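Local coordinates for ATP phosphoribosyltransferase (Thermotoga maritima, PDB 1O63), which probably catalyses the first step of histidine biosynthesis, joining ATP and 5-phosphoribose 1-diphosphate to give N'-(5'-phosphoribosyl)-ATP and diphosphate, at residues V41-R46 / G57-G62; A6-K9 / K15-T18. All blocks are in the same frame, centred on the assembly; numbering follows the deposited sequence.

From the N terminus, strand 4-8 comes first, and contact 2 folds helix 13-23 back on it, closing a short loop of five residues. That loop is complete before contact 1 begins, so the two follow in series and neither encloses nor crosses the other. Contact 1 then closes the connection from strand 40-45 through helix 50-55 to the approach of strand 61-65. Strand 4-8 lies between these two strands, and backbone bonds such as Val45 O to Lys9 N and Ile61 O to Ala6 N, both probable, stitch all three together. The two contacts lie on opposite faces of this sheet, their centres about 10 Å apart.

Contact 1 of 2, residues V41-R46 / G57-G62; sequences VCFMVR and GVADIG
Phe43 reaches from its strand to the turn at Val58 and Ala59, its rim meeting the carbonyl oxygen of one and the methyl of the other. On the polar side, the carbonyl oxygen of Val58 sits in the plane of the ring, at its edge, with Phe43 CE1 3.3 Å from Val58 O. The partially positive C-H rim of the ring thus faces the electron-rich oxygen, a weak electrostatic match. The CB of Phe43 already points toward the 57-62 segment, and with CG beside the backbone N (chi1 -60°) the ring extends to the turn edge-first.

The apolar part is small: Phe43 CD1 lies 4.4 Å from Ala59 CB, again near the ring plane, so both neighbours are met by the rim. The contact spans a beta-alpha-beta unit in which strand 40-45 passes through helix 50-55 to the parallel strand 61-65, with strand 4-8 inserted between them. Gly57, at positive phi, ends the helix in a Schellman motif just before the touching residues.

Packing from outside surrounds this contact. Ala59 rests on Leu54 of the helix and on Ala6 of the central strand, while Ala140 of the second subunit packs against both Phe43 and Val58. Next along the turn, the carboxylate of Asp60 is held by a salt bridge to Lys184 and hydrogen bonds to Ser180 OG and Lys4 N.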
loop_
_atom_site.group_PDB
_atom_site.type_symbol
_atom_site.label_atom_id
_atom_site.label_comp_id
_atom_site.label_asym_id
_atom_site.label_seq_id
_atom_site.Cartn_x
_atom_site.Cartn_y
_atom_site.Cartn_z
ATOM N N VAL A 41 23.450 -2.044 -10.632
ATOM C CA VAL A 41 22.644 -2.845 -9.697
ATOM C C VAL A 41 21.243 -2.210 -9.676
ATOM O O VAL A 41 21.146 -0.983 -9.528
ATOM C CB VAL A 41 23.240 -2.797 -8.294
ATOM C CG1 VAL A 41 22.284 -3.342 -7.239
ATOM C CG2 VAL A 41 24.560 -3.564 -8.243
ATOM N N CYS A 42 20.217 -3.034 -9.862
ATOM C CA CYS A 42 18.856 -2.505 -9.802
ATOM C C CYS A 42 18.175 -2.977 -8.515
ATOM O O CYS A 42 18.093 -4.180 -8.291
ATOM C CB CYS A 42 18.014 -2.990 -10.998
ATOM S SG CYS A 42 18.447 -2.197 -12.560
ATOM N N PHE A 43 17.692 -2.009 -7.734
ATOM C CA PHE A 43 16.851 -2.349 -6.578
ATOM C C PHE A 43 15.391 -2.356 -7.077
ATOM O O PHE A 43 14.957 -1.337 -7.624
ATOM C CB PHE A 43 17.058 -1.311 -5.493
ATOM C CG PHE A 43 18.473 -1.197 -4.981
ATOM C CD1 PHE A 43 19.069 0.058 -4.852
ATOM C CD2 PHE A 43 19.181 -2.295 -4.578
ATOM C CE1 PHE A 43 20.361 0.143 -4.341
ATOM C CE2 PHE A 43 20.457 -2.222 -4.051
ATOM C CZ PHE A 43 21.067 -0.968 -3.968
HETATM N N MSE A 44 14.694 -3.466 -6.937
HETATM C CA MSE A 44 13.298 -3.570 -7.419
HETATM C C MSE A 44 12.359 -3.280 -6.265
HETATM O O MSE A 44 12.371 -4.016 -5.274
HETATM C CB MSE A 44 13.060 -4.972 -7.970
HETATM C CG MSE A 44 14.145 -5.459 -8.926
HETATM SE SE MSE A 44 14.202 -4.407 -10.544
HETATM C CE MSE A 44 12.356 -4.446 -11.042
ATOM N N VAL A 45 11.721 -2.111 -6.264
ATOM C CA VAL A 45 11.001 -1.642 -5.083
ATOM C C VAL A 45 9.604 -1.154 -5.426
ATOM O O VAL A 45 9.305 -0.968 -6.611
ATOM C CB VAL A 45 11.767 -0.491 -4.390
ATOM C CG1 VAL A 45 13.194 -0.942 -4.019
ATOM C CG2 VAL A 45 11.854 0.748 -5.285
ATOM N N ARG A 46 8.761 -0.995 -4.413
ATOM C CA ARG A 46 7.406 -0.469 -4.650
ATOM C C ARG A 46 7.555 0.979 -5.123
ATOM O O ARG A 46 8.442 1.708 -4.659
ATOM C CB ARG A 46 6.551 -0.542 -3.425
ATOM C CG ARG A 46 6.324 -1.862 -2.745
ATOM C CD ARG A 46 5.793 -2.941 -3.648
ATOM N NE ARG A 46 4.762 -2.506 -4.578
ATOM C CZ ARG A 46 4.340 -3.273 -5.589
ATOM N NH1 ARG A 46 3.396 -2.843 -6.414
ATOM N NH2 ARG A 46 4.867 -4.485 -5.753
ATOM N N GLY A 57 20.007 8.257 -0.209
ATOM C CA GLY A 57 21.299 8.088 -0.837
ATOM C C GLY A 57 21.742 6.681 -1.125
ATOM O O GLY A 57 22.952 6.478 -1.414
ATOM N N VAL A 58 20.853 5.682 -1.135
ATOM C CA VAL A 58 21.322 4.314 -1.423
ATOM C C VAL A 58 21.247 3.989 -2.904
ATOM O O VAL A 58 21.824 2.993 -3.393
ATOM C CB VAL A 58 20.585 3.271 -0.573
ATOM C CG1 VAL A 58 20.844 3.543 0.931
ATOM C CG2 VAL A 58 19.096 3.289 -0.839
ATOM N N ALA A 59 20.544 4.812 -3.658
ATOM C CA ALA A 59 20.404 4.675 -5.094
ATOM C C ALA A 59 20.828 5.994 -5.775
ATOM O O ALA A 59 20.671 7.059 -5.184
ATOM C CB ALA A 59 18.944 4.383 -5.444
ATOM N N ASP A 60 21.306 5.909 -6.993
ATOM C CA ASP A 60 21.711 7.063 -7.775
ATOM C C ASP A 60 20.572 7.572 -8.664
ATOM O O ASP A 60 20.385 8.776 -8.807
ATOM C CB ASP A 60 22.897 6.662 -8.700
ATOM C CG ASP A 60 24.114 6.273 -7.840
ATOM O OD1 ASP A 60 24.476 7.091 -6.984
ATOM O OD2 ASP A 60 24.677 5.199 -8.077
ATOM N N ILE A 61 19.922 6.673 -9.400
ATOM C CA ILE A 61 18.858 7.067 -10.338
ATOM C C ILE A 61 17.611 6.219 -10.059
ATOM O O ILE A 61 17.750 5.045 -9.720
ATOM C CB ILE A 61 19.305 6.888 -11.785
ATOM C CG1 ILE A 61 20.510 7.823 -12.092
ATOM C CG2 ILE A 61 18.190 7.233 -12.793
ATOM C CD1 ILE A 61 21.327 7.319 -13.275
ATOM N N GLY A 62 16.425 6.800 -10.244
ATOM C CA GLY A 62 15.198 6.031 -10.073
ATOM C C GLY A 62 14.131 6.484 -11.068
ATOM O O GLY A 62 14.366 7.343 -11.928
#

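Contact 2 of 2, residues A6-K9 / K15-T18; sequences AIPK and KVMT
The torsions of Ile7 and Val16 turn one methyl of each toward the other: Ile7 CG2 stands anti to its own backbone N, and Val16 CG1 takes the same position on the helix, with chi1 at 173°. The result is a methyl-to-methyl meeting, Ile7 CG2 lying 3.9 Å from Val16 CG1. The longer branch of Ile7 joins in, with Ile7 CD1 4.1 Å from Val16 CG1. That one valine methyl therefore touches both arms of the isoleucine, and the two side chains pass each other at a slant.

Met17, a selenomethionine, comes to the same isoleucine by another route. Its chain bends at chi2 and again at chi3, folding back instead of running straight out from the helix. This sets Met17 SE 3.9 Å from Ile7 CG2, and the two side chains cross at about a right angle. The same methyl is thus touched by two consecutive helix residues, both from the helix side. The remaining branch of Val16 faces the next residue of the strand, with Val16 CG2 a looser 4.5 Å from Pro8 CG.

All of these meetings are apolar. Phe63 of the neighbouring strand 61-65 touches Ile7, Pro8 and Val16, while Cys42 and Met44 of strand 40-45 flank Ile7 on the other side. Just beyond, Lys9 turns its NZ to Met44 O and to Ser133 OG of the second subunit. The helix that follows the first strand packs back over that strand and its parallel neighbours, the beta-alpha layering of an open alpha/beta sheet, consistent with the type 2 periplasmic-binding-protein-like fold of the HisG family.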
loop_
_atom_site.group_PDB
_atom_site.type_symbol
_atom_site.label_atom_id
_atom_site.label_comp_id
_atom_site.label_asym_id
_atom_site.label_seq_id
_atom_site.Cartn_x
_atom_site.Cartn_y
_atom_site.Cartn_z
ATOM N N ALA A 6 16.853 2.583 -8.747
ATOM C CA ALA A 6 15.676 2.170 -7.956
ATOM C C ALA A 6 14.519 2.041 -8.975
ATOM O O ALA A 6 14.131 3.044 -9.552
ATOM C CB ALA A 6 15.340 3.247 -6.928
ATOM N N ILE A 7 14.099 0.834 -9.244
ATOM C CA ILE A 7 13.116 0.498 -10.260
ATOM C C ILE A 7 11.757 0.160 -9.631
ATOM O O ILE A 7 11.672 -0.587 -8.646
ATOM C CB ILE A 7 13.601 -0.698 -11.091
ATOM C CG1 ILE A 7 15.061 -0.589 -11.528
ATOM C CG2 ILE A 7 12.687 -0.957 -12.284
ATOM C CD1 ILE A 7 15.500 0.689 -12.186
ATOM N N PRO A 8 10.722 0.796 -10.109
ATOM C CA PRO A 8 9.364 0.640 -9.605
ATOM C C PRO A 8 8.696 -0.646 -10.046
ATOM O O PRO A 8 8.521 -0.887 -11.251
ATOM C CB PRO A 8 8.638 1.844 -10.232
ATOM C CG PRO A 8 9.327 1.983 -11.569
ATOM C CD PRO A 8 10.788 1.728 -11.284
ATOM N N LYS A 9 8.315 -1.511 -9.103
ATOM C CA LYS A 9 7.638 -2.757 -9.456
ATOM C C LYS A 9 6.211 -2.398 -9.889
ATOM O O LYS A 9 5.714 -1.325 -9.546
ATOM C CB LYS A 9 7.577 -3.741 -8.271
ATOM C CG LYS A 9 8.929 -4.195 -7.740
ATOM C CD LYS A 9 8.968 -5.693 -7.490
ATOM C CE LYS A 9 8.791 -6.037 -6.034
ATOM N NZ LYS A 9 10.056 -6.011 -5.250
ATOM N N LYS A 15 8.238 -1.267 -18.848
ATOM C CA LYS A 15 8.717 -0.132 -19.671
ATOM C C LYS A 15 10.134 0.241 -19.250
ATOM O O LYS A 15 11.061 0.356 -20.036
ATOM C CB LYS A 15 7.784 1.054 -19.488
ATOM C CG LYS A 15 6.387 0.934 -20.066
ATOM C CD LYS A 15 6.341 1.242 -21.555
ATOM C CE LYS A 15 4.917 1.588 -22.000
ATOM N NZ LYS A 15 4.887 2.003 -23.436
ATOM N N VAL A 16 10.341 0.397 -17.930
ATOM C CA VAL A 16 11.680 0.773 -17.455
ATOM C C VAL A 16 12.721 -0.277 -17.714
ATOM O O VAL A 16 13.844 0.017 -18.167
ATOM C CB VAL A 16 11.630 1.128 -15.949
ATOM C CG1 VAL A 16 13.058 1.342 -15.458
ATOM C CG2 VAL A 16 10.782 2.376 -15.764
HETATM N N MSE A 17 12.427 -1.547 -17.375
HETATM C CA MSE A 17 13.413 -2.612 -17.625
HETATM C C MSE A 17 13.684 -2.740 -19.117
HETATM O O MSE A 17 14.820 -2.964 -19.518
HETATM C CB MSE A 17 12.947 -3.924 -17.008
HETATM C CG MSE A 17 12.743 -3.735 -15.473
HETATM SE SE MSE A 17 14.492 -3.467 -14.669
HETATM C CE MSE A 17 15.189 -5.213 -15.082
ATOM N N THR A 18 12.678 -2.533 -19.960
ATOM C CA THR A 18 12.949 -2.548 -21.419
ATOM C C THR A 18 13.844 -1.414 -21.831
ATOM O O THR A 18 14.781 -1.600 -22.655
ATOM C CB THR A 18 11.617 -2.567 -22.188
ATOM O OG1 THR A 18 11.072 -3.898 -22.008
ATOM C CG2 THR A 18 11.776 -2.303 -23.665
#